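Local coordinates for response regulator receiver protein (Pseudoalteromonas atlantica T6c, PDB 3KTO), which probably serves as a CheY-like receiver domain of two-component signalling, with a likely role in transcription regulation, at residues D105-P110 with H114-D119; I56-E61 with I92-R97; A37-F42 with I68-T73. One frame throughout, in Å; residues are numbered along the deposited sequence.

Contact 1 of 3, residues D105-P110 with H114-D119; sequences DFIEKP and HVLVHD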
loop_
_atom_site.group_PDB
_atom_site.type_symbol
_atom_site.label_atom_id
_atom_site.label_comp_id
_atom_site.label_asym_id
_atom_site.label_seq_id
_atom_site.Cartn_x
_atom_site.Cartn_y
_atom_site.Cartn_z
ATOM N N ASP A 105 16.174 -12.826 -8.519
ATOM C CA ASP A 105 15.011 -12.335 -9.260
ATOM C C ASP A 105 14.450 -11.113 -8.536
ATOM O O ASP A 105 14.733 -10.889 -7.359
ATOM C CB ASP A 105 13.936 -13.436 -9.377
ATOM C CG ASP A 105 12.912 -13.155 -10.490
ATOM O OD1 ASP A 105 13.180 -12.305 -11.359
ATOM O OD2 ASP A 105 11.838 -13.799 -10.500
ATOM N N PHE A 106 13.693 -10.307 -9.269
ATOM C CA PHE A 106 13.054 -9.116 -8.730
ATOM C C PHE A 106 11.590 -9.302 -9.128
ATOM O O PHE A 106 11.288 -9.432 -10.315
ATOM C CB PHE A 106 13.642 -7.860 -9.387
ATOM C CG PHE A 106 13.147 -6.574 -8.794
ATOM C CD1 PHE A 106 13.846 -5.950 -7.778
ATOM C CD2 PHE A 106 11.958 -6.006 -9.234
ATOM C CE1 PHE A 106 13.374 -4.773 -7.202
ATOM C CE2 PHE A 106 11.472 -4.827 -8.664
ATOM C CZ PHE A 106 12.181 -4.211 -7.647
ATOM N N ILE A 107 10.694 -9.341 -8.142
ATOM C CA ILE A 107 9.269 -9.552 -8.388
ATOM C C ILE A 107 8.419 -8.373 -7.918
ATOM O O ILE A 107 8.478 -7.982 -6.756
ATOM C CB ILE A 107 8.747 -10.811 -7.644
ATOM C CG1 ILE A 107 9.556 -12.048 -8.040
ATOM C CG2 ILE A 107 7.277 -11.036 -7.981
ATOM C CD1 ILE A 107 9.148 -13.299 -7.283
ATOM N N GLU A 108 7.628 -7.806 -8.819
ATOM C CA GLU A 108 6.764 -6.693 -8.440
ATOM C C GLU A 108 5.550 -7.270 -7.726
ATOM O O GLU A 108 5.104 -8.370 -8.052
ATOM C CB GLU A 108 6.292 -5.931 -9.678
ATOM C CG GLU A 108 7.393 -5.245 -10.458
ATOM C CD GLU A 108 6.925 -4.812 -11.836
ATOM O OE1 GLU A 108 6.875 -5.673 -12.746
ATOM O OE2 GLU A 108 6.590 -3.618 -12.000
ATOM N N LYS A 109 5.042 -6.541 -6.736
ATOM C CA LYS A 109 3.848 -6.948 -5.992
ATOM C C LYS A 109 2.762 -5.914 -6.330
ATOM O O LYS A 109 3.066 -4.738 -6.506
ATOM C CB LYS A 109 4.112 -6.936 -4.481
ATOM C CG LYS A 109 5.077 -8.003 -3.994
ATOM C CD LYS A 109 5.093 -8.093 -2.470
ATOM C CE LYS A 109 5.722 -6.862 -1.826
ATOM N NZ LYS A 109 5.762 -6.977 -0.329
ATOM N N PRO A 110 1.493 -6.337 -6.458
ATOM C CA PRO A 110 0.955 -7.695 -6.327
ATOM C C PRO A 110 1.618 -8.617 -7.337
ATOM O O PRO A 110 1.824 -8.251 -8.498
ATOM C CB PRO A 110 -0.536 -7.501 -6.598
ATOM C CG PRO A 110 -0.553 -6.335 -7.535
ATOM C CD PRO A 110 0.433 -5.404 -6.880
ATOM N N HIS A 114 2.444 -18.248 -9.034
ATOM C CA HIS A 114 3.299 -19.282 -9.617
ATOM C C HIS A 114 4.716 -18.784 -9.871
ATOM O O HIS A 114 5.666 -19.563 -9.841
ATOM C CB HIS A 114 2.690 -19.884 -10.896
ATOM C CG HIS A 114 2.853 -19.041 -12.120
ATOM N ND1 HIS A 114 1.915 -18.112 -12.518
ATOM C CD2 HIS A 114 3.833 -19.007 -13.053
ATOM C CE1 HIS A 114 2.311 -17.545 -13.644
ATOM N NE2 HIS A 114 3.472 -18.070 -13.990
ATOM N N VAL A 115 4.868 -17.485 -10.098
ATOM C CA VAL A 115 6.197 -16.933 -10.316
ATOM C C VAL A 115 6.985 -17.087 -9.020
ATOM O O VAL A 115 8.095 -17.610 -9.008
ATOM C CB VAL A 115 6.133 -15.438 -10.690
ATOM C CG1 VAL A 115 7.540 -14.850 -10.758
ATOM C CG2 VAL A 115 5.437 -15.277 -12.032
ATOM N N LEU A 116 6.396 -16.638 -7.920
ATOM C CA LEU A 116 7.065 -16.742 -6.636
ATOM C C LEU A 116 7.305 -18.204 -6.281
ATOM O O LEU A 116 8.413 -18.578 -5.913
ATOM C CB LEU A 116 6.235 -16.077 -5.541
ATOM C CG LEU A 116 6.798 -16.274 -4.132
ATOM C CD1 LEU A 116 8.137 -15.560 -4.001
ATOM C CD2 LEU A 116 5.802 -15.755 -3.111
ATOM N N VAL A 117 6.270 -19.029 -6.396
ATOM C CA VAL A 117 6.405 -20.443 -6.059
ATOM C C VAL A 117 7.546 -21.065 -6.858
ATOM O O VAL A 117 8.393 -21.768 -6.309
ATOM C CB VAL A 117 5.075 -21.203 -6.312
ATOM C CG1 VAL A 117 5.254 -22.695 -6.051
ATOM C CG2 VAL A 117 3.995 -20.650 -5.398
ATOM N N HIS A 118 7.585 -20.770 -8.151
ATOM C CA HIS A 118 8.626 -21.296 -9.015
ATOM C C HIS A 118 10.022 -20.858 -8.571
ATOM O O HIS A 118 10.936 -21.677 -8.483
ATOM C CB HIS A 118 8.377 -20.856 -10.460
ATOM C CG HIS A 118 9.410 -21.348 -11.424
ATOM N ND1 HIS A 118 10.623 -20.716 -11.600
ATOM C CD2 HIS A 118 9.435 -22.442 -12.220
ATOM C CE1 HIS A 118 11.353 -21.402 -12.462
ATOM N NE2 HIS A 118 10.655 -22.454 -12.853
ATOM N N ASP A 119 10.187 -19.566 -8.295
ATOM C CA ASP A 119 11.481 -19.041 -7.858
ATOM C C ASP A 119 11.981 -19.723 -6.595
ATOM O O ASP A 119 13.170 -20.018 -6.465
ATOM C CB ASP A 119 11.400 -17.536 -7.601
ATOM C CG ASP A 119 11.337 -16.727 -8.878
ATOM O OD1 ASP A 119 11.578 -17.304 -9.958
ATOM O OD2 ASP A 119 11.059 -15.512 -8.796
#
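Ile107, Asp119 and Asp105 bury most of this interface, and Ile107 carries its apolar half. With CG1 beside the backbone N (chi1 -56°) and the chain extended beyond it, CD1 is pushed between three helix residues: it lies 4.1 Å from Val115 CG1 and also 4.1 Å from Leu116 CD1, while Asp119 OD2 approaches the same methyl to 3.3 Å. The short axes of strand 105-108 and helix 114-119 run nearly antiparallel (158°) and 10.1 Å apart, as expected for the last strand-helix unit of a CheY-like alternating alpha/beta fold. Leu116 continues inward to Leu22 and Leu25 of helix 16-26, which shares this face of the sheet. At the start of the strand, the two acidic side chains cross at about a right angle, their carboxylate planes 78° apart. Asp105 OD2 and Asp119 OD2 come within 2.5 Å, a separation that suggests that one of the two acids is protonated. Were Asp119 replaced by an alanine, Asp105 OD2 would probably lose this oxygen partner and a gap would be likely to open beside Ile107 CD1. Ile84 of the adjacent strand also touches the Asp119 side chain.

Contact 2 of 3, residues I56-E61 with I92-R97; sequences IEAHLE and IPTAVR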
loop_
_atom_site.group_PDB
_atom_site.type_symbol
_atom_site.label_atom_id
_atom_site.label_comp_id
_atom_site.label_asym_id
_atom_site.label_seq_id
_atom_site.Cartn_x
_atom_site.Cartn_y
_atom_site.Cartn_z
ATOM N N ILE A 56 13.378 -10.622 0.210
ATOM C CA ILE A 56 13.471 -9.318 0.846
ATOM C C ILE A 56 12.672 -8.249 0.111
ATOM O O ILE A 56 12.737 -8.145 -1.116
ATOM C CB ILE A 56 14.953 -8.866 0.915
ATOM C CG1 ILE A 56 15.812 -9.955 1.575
ATOM C CG2 ILE A 56 15.079 -7.566 1.678
ATOM C CD1 ILE A 56 17.318 -9.601 1.616
ATOM N N GLU A 57 11.915 -7.474 0.884
ATOM C CA GLU A 57 11.120 -6.365 0.367
ATOM C C GLU A 57 12.158 -5.282 0.106
ATOM O O GLU A 57 12.965 -4.959 0.980
ATOM C CB GLU A 57 10.099 -5.913 1.424
ATOM C CG GLU A 57 9.635 -4.449 1.340
ATOM C CD GLU A 57 8.932 -4.092 0.043
ATOM O OE1 GLU A 57 7.905 -4.729 -0.291
ATOM O OE2 GLU A 57 9.407 -3.162 -0.644
ATOM N N ALA A 58 12.151 -4.741 -1.106
ATOM C CA ALA A 58 13.119 -3.721 -1.492
ATOM C C ALA A 58 13.083 -2.447 -0.668
ATOM O O ALA A 58 14.130 -1.837 -0.427
ATOM C CB ALA A 58 12.947 -3.361 -2.996
ATOM N N HIS A 59 11.892 -2.042 -0.243
ATOM C CA HIS A 59 11.745 -0.788 0.495
ATOM C C HIS A 59 11.238 -0.972 1.922
ATOM O O HIS A 59 10.148 -0.509 2.269
ATOM C CB HIS A 59 10.799 0.130 -0.276
ATOM C CG HIS A 59 11.107 0.215 -1.737
ATOM N ND1 HIS A 59 12.359 0.532 -2.217
ATOM C CD2 HIS A 59 10.324 0.022 -2.825
ATOM C CE1 HIS A 59 12.334 0.532 -3.538
ATOM N NE2 HIS A 59 11.110 0.225 -3.933
ATOM N N LEU A 60 12.037 -1.653 2.735
ATOM C CA LEU A 60 11.678 -1.914 4.123
ATOM C C LEU A 60 11.321 -0.631 4.864
ATOM O O LEU A 60 12.041 0.364 4.794
ATOM C CB LEU A 60 12.828 -2.640 4.827
ATOM C CG LEU A 60 13.062 -4.064 4.317
ATOM C CD1 LEU A 60 14.415 -4.572 4.795
ATOM C CD2 LEU A 60 11.938 -4.975 4.792
ATOM N N GLU A 61 10.185 -0.669 5.552
ATOM C CA GLU A 61 9.674 0.464 6.315
ATOM C C GLU A 61 9.535 1.748 5.497
ATOM O O GLU A 61 9.593 2.851 6.033
ATOM C CB GLU A 61 10.549 0.702 7.552
ATOM C CG GLU A 61 10.643 -0.540 8.430
ATOM C CD GLU A 61 11.079 -0.247 9.853
ATOM O OE1 GLU A 61 12.115 0.421 10.046
ATOM O OE2 GLU A 61 10.383 -0.701 10.785
ATOM N N ILE A 92 12.914 1.878 -12.451
ATOM C CA ILE A 92 13.966 1.128 -13.112
ATOM C C ILE A 92 15.290 1.063 -12.341
ATOM O O ILE A 92 15.885 -0.007 -12.232
ATOM C CB ILE A 92 14.240 1.691 -14.527
ATOM C CG1 ILE A 92 13.002 1.523 -15.415
ATOM C CG2 ILE A 92 15.416 1.003 -15.132
ATOM C CD1 ILE A 92 12.406 0.154 -15.385
ATOM N N PRO A 93 15.775 2.202 -11.803
ATOM C CA PRO A 93 17.045 2.151 -11.064
ATOM C C PRO A 93 17.045 1.165 -9.891
ATOM O O PRO A 93 18.045 0.506 -9.629
ATOM C CB PRO A 93 17.249 3.599 -10.625
ATOM C CG PRO A 93 16.660 4.364 -11.779
ATOM C CD PRO A 93 15.362 3.599 -12.023
ATOM N N THR A 94 15.924 1.062 -9.189
ATOM C CA THR A 94 15.829 0.128 -8.067
ATOM C C THR A 94 15.995 -1.329 -8.552
ATOM O O THR A 94 16.729 -2.123 -7.950
ATOM C CB THR A 94 14.489 0.312 -7.330
ATOM O OG1 THR A 94 14.533 1.538 -6.586
ATOM C CG2 THR A 94 14.208 -0.865 -6.388
ATOM N N ALA A 95 15.327 -1.665 -9.649
ATOM C CA ALA A 95 15.419 -3.012 -10.224
ATOM C C ALA A 95 16.859 -3.306 -10.622
ATOM O O ALA A 95 17.390 -4.377 -10.332
ATOM C CB ALA A 95 14.504 -3.133 -11.451
ATOM N N VAL A 96 17.494 -2.347 -11.289
ATOM C CA VAL A 96 18.874 -2.507 -11.723
ATOM C C VAL A 96 19.812 -2.660 -10.524
ATOM O O VAL A 96 20.707 -3.500 -10.531
ATOM C CB VAL A 96 19.326 -1.297 -12.594
ATOM C CG1 VAL A 96 20.821 -1.382 -12.892
ATOM C CG2 VAL A 96 18.531 -1.274 -13.901
ATOM N N ARG A 97 19.617 -1.844 -9.499
ATOM C CA ARG A 97 20.456 -1.939 -8.311
ATOM C C ARG A 97 20.310 -3.333 -7.688
ATOM O O ARG A 97 21.280 -3.922 -7.211
ATOM C CB ARG A 97 20.051 -0.865 -7.306
ATOM C CG ARG A 97 20.842 -0.911 -6.028
ATOM C CD ARG A 97 20.420 0.200 -5.082
ATOM N NE ARG A 97 21.252 0.195 -3.883
ATOM C CZ ARG A 97 21.188 1.118 -2.933
ATOM N NH1 ARG A 97 20.331 2.125 -3.036
ATOM N NH2 ARG A 97 21.985 1.027 -1.882
#
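His59 reaches across to Thr94, and its side chain can be followed outward atom by atom. CB leaves the loop just after strand 51-57, and the first torsion (chi1 -47°) sets CG anti to the carbonyl carbon. From there the ring lies over its own neighbour: Ala58 CB sits 3.9 Å above the ring plane, over its centre, so the preceding residue fills one face. ND1 accepts a hydrogen bond from the backbone N of Asp65, whose OD1 is also the hydrogen-bond partner of Thr94 OG1, so one aspartate fixes both sides of the contact. CE1 is the atom that meets the helix, 3.7 Å from Thr94 CG2, which approaches obliquely. Thr94 OG1 lies in the ring plane at the edge, 3.9 Å from CE1. NE2, at the far end, is 4.1 Å from Thr94 CG2 and makes a weak hydrogen bond to Ser89 O. Ala58 CB adds a looser touch on Thr94 CG2 at 4.4 Å. The backbone of His59 is steadied as well: its N donates to Glu57 OE2 at 2.8 Å, nearly straight at 163°. Glu57 ends strand 51-57, at the position where receiver domains usually carry the phospho-accepting aspartate. Thr94, near the start of helix 92-100, also touches Ile68 of helix 66-76, while Ala58 rests on Val85 and Ala87 of strand 83-87, so the contact lies where both helices approach the end of the central strand.

Contact 3 of 3, residues A37-F42 with I68-T73; sequences ASAESF and IELLET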
loop_
_atom_site.group_PDB
_atom_site.type_symbol
_atom_site.label_atom_id
_atom_site.label_comp_id
_atom_site.label_asym_id
_atom_site.label_seq_id
_atom_site.Cartn_x
_atom_site.Cartn_y
_atom_site.Cartn_z
ATOM N N ALA A 37 10.418 -8.585 10.550
ATOM C CA ALA A 37 9.741 -7.345 10.197
ATOM C C ALA A 37 10.640 -6.161 9.835
ATOM O O ALA A 37 10.133 -5.099 9.460
ATOM C CB ALA A 37 8.800 -6.945 11.326
ATOM N N SER A 38 11.956 -6.322 9.945
ATOM C CA SER A 38 12.869 -5.224 9.611
ATOM C C SER A 38 14.293 -5.714 9.394
ATOM O O SER A 38 14.628 -6.841 9.747
ATOM C CB SER A 38 12.884 -4.176 10.732
ATOM O OG SER A 38 13.517 -4.686 11.899
ATOM N N ALA A 39 15.130 -4.853 8.819
ATOM C CA ALA A 39 16.529 -5.194 8.579
ATOM C C ALA A 39 17.227 -5.296 9.933
ATOM O O ALA A 39 18.065 -6.164 10.147
ATOM C CB ALA A 39 17.199 -4.122 7.736
ATOM N N GLU A 40 16.875 -4.390 10.839
ATOM C CA GLU A 40 17.463 -4.383 12.171
ATOM C C GLU A 40 17.201 -5.723 12.866
ATOM O O GLU A 40 18.111 -6.329 13.423
ATOM C CB GLU A 40 16.868 -3.241 12.990
ATOM C CG GLU A 40 17.344 -3.192 14.423
ATOM C CD GLU A 40 16.604 -2.150 15.237
ATOM O OE1 GLU A 40 15.368 -2.266 15.378
ATOM O OE2 GLU A 40 17.258 -1.213 15.734
ATOM N N SER A 41 15.953 -6.180 12.820
ATOM C CA SER A 41 15.578 -7.445 13.435
ATOM C C SER A 41 16.309 -8.626 12.800
ATOM O O SER A 41 16.782 -9.523 13.503
ATOM C CB SER A 41 14.073 -7.661 13.316
ATOM O OG SER A 41 13.709 -8.897 13.897
ATOM N N PHE A 42 16.402 -8.636 11.472
ATOM C CA PHE A 42 17.092 -9.724 10.794
ATOM C C PHE A 42 18.581 -9.742 11.110
ATOM O O PHE A 42 19.183 -10.807 11.197
ATOM C CB PHE A 42 16.943 -9.627 9.278
ATOM C CG PHE A 42 17.746 -10.656 8.543
ATOM C CD1 PHE A 42 17.348 -11.993 8.537
ATOM C CD2 PHE A 42 18.940 -10.309 7.920
ATOM C CE1 PHE A 42 18.130 -12.972 7.926
ATOM C CE2 PHE A 42 19.730 -11.277 7.309
ATOM C CZ PHE A 42 19.321 -12.616 7.315
ATOM N N ILE A 68 17.432 -3.649 -0.483
ATOM C CA ILE A 68 18.527 -3.937 -1.403
ATOM C C ILE A 68 19.849 -3.631 -0.700
ATOM O O ILE A 68 20.831 -4.345 -0.870
ATOM C CB ILE A 68 18.388 -3.099 -2.694
ATOM C CG1 ILE A 68 17.101 -3.503 -3.416
ATOM C CG2 ILE A 68 19.584 -3.325 -3.609
ATOM C CD1 ILE A 68 16.683 -2.545 -4.527
ATOM N N GLU A 69 19.865 -2.572 0.096
ATOM C CA GLU A 69 21.070 -2.209 0.843
ATOM C C GLU A 69 21.408 -3.392 1.770
ATOM O O GLU A 69 22.569 -3.781 1.920
ATOM C CB GLU A 69 20.802 -0.935 1.646
ATOM C CG GLU A 69 21.990 -0.395 2.403
ATOM C CD GLU A 69 21.659 0.891 3.132
ATOM O OE1 GLU A 69 20.698 0.889 3.924
ATOM O OE2 GLU A 69 22.354 1.906 2.914
ATOM N N LEU A 70 20.383 -3.971 2.386
ATOM C CA LEU A 70 20.589 -5.122 3.257
ATOM C C LEU A 70 21.267 -6.228 2.452
ATOM O O LEU A 70 22.239 -6.825 2.906
ATOM C CB LEU A 70 19.256 -5.631 3.812
ATOM C CG LEU A 70 19.299 -6.958 4.577
ATOM C CD1 LEU A 70 20.259 -6.871 5.764
ATOM C CD2 LEU A 70 17.893 -7.284 5.052
ATOM N N LEU A 71 20.755 -6.497 1.254
ATOM C CA LEU A 71 21.345 -7.530 0.403
ATOM C C LEU A 71 22.808 -7.193 0.103
ATOM O O LEU A 71 23.678 -8.050 0.199
ATOM C CB LEU A 71 20.568 -7.658 -0.923
ATOM C CG LEU A 71 21.173 -8.585 -1.987
ATOM C CD1 LEU A 71 21.477 -9.962 -1.394
ATOM C CD2 LEU A 71 20.181 -8.714 -3.150
ATOM N N GLU A 72 23.067 -5.945 -0.269
ATOM C CA GLU A 72 24.427 -5.513 -0.579
ATOM C C GLU A 72 25.357 -5.717 0.625
ATOM O O GLU A 72 26.490 -6.166 0.474
ATOM C CB GLU A 72 24.427 -4.045 -1.006
ATOM C CG GLU A 72 23.574 -3.785 -2.251
ATOM C CD GLU A 72 23.444 -2.311 -2.603
ATOM O OE1 GLU A 72 23.614 -1.456 -1.714
ATOM O OE2 GLU A 72 23.140 -2.009 -3.774
ATOM N N THR A 73 24.867 -5.392 1.814
ATOM C CA THR A 73 25.658 -5.548 3.025
ATOM C C THR A 73 26.031 -7.005 3.272
ATOM O O THR A 73 27.188 -7.319 3.552
ATOM C CB THR A 73 24.901 -5.023 4.253
ATOM O OG1 THR A 73 24.767 -3.598 4.149
ATOM C CG2 THR A 73 25.650 -5.387 5.541
#
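Ala39 and Leu70 mark the nearest backbone approach of the two segments, their CA atoms 6.7 Å apart, close enough for the small methyl of Ala39 to meet a leucine directly. Leu70 divides its two branches between two partners: CD2 lies 4.2 Å from Ala39 CB, and CD1 reaches 4.3 Å from Phe42 CD2, meeting that ring obliquely. The first torsion of Leu70 (chi1 171°) carries CG away from its own backbone N, and the fork at CG then straddles one turn of the short helix, since Ala39 and Phe42 are three residues apart. In the CheY-like fold these helices are successive in the chain, linked through strand 51-57, and both pack on the same face of the parallel sheet. Phe42 continues inward, making edge-to-face ring contacts with Phe36 and Tyr10. The start of helix 39-42 is held by Ser38 as N-cap: its OG accepts from Ser41 N at 3.0 Å, and the bond is nearly straight (163°). On the partner helix, Glu69 O receives two donors, Thr73 N at 2.8 Å and Thr73 OG1 at 3.1 Å, the hydroxyl approaching from above the carbonyl plane. Met43, next in the chain after Phe42, touches both Leu70 and Thr73.

In the fold
Contacts 2 and 3 are buried, whereas contact 1 is only partly so, at the edge strand 105-108. Their chemistry follows place: contact 3 is purely apolar across its helices, contact 2 combines methyl packing with polar groups tied to a shared aspartate, and contact 1 sets a hydrophobic patch beside a close acid pair. Helix 92-100 of contact 2 meets helix 66-76 of contact 3 directly, Arg97 NE bridging to Glu72 OE2 at 2.9 Å, and the contact centres lie about 12 Å apart. Contact 1 joins contact 2 through the Lys109 NZ to Glu57 OE1 salt bridge at 3.1 Å and Phe106 packing on Thr94. Contacts 1 and 3, on opposite sides of the chain's centre, do not touch.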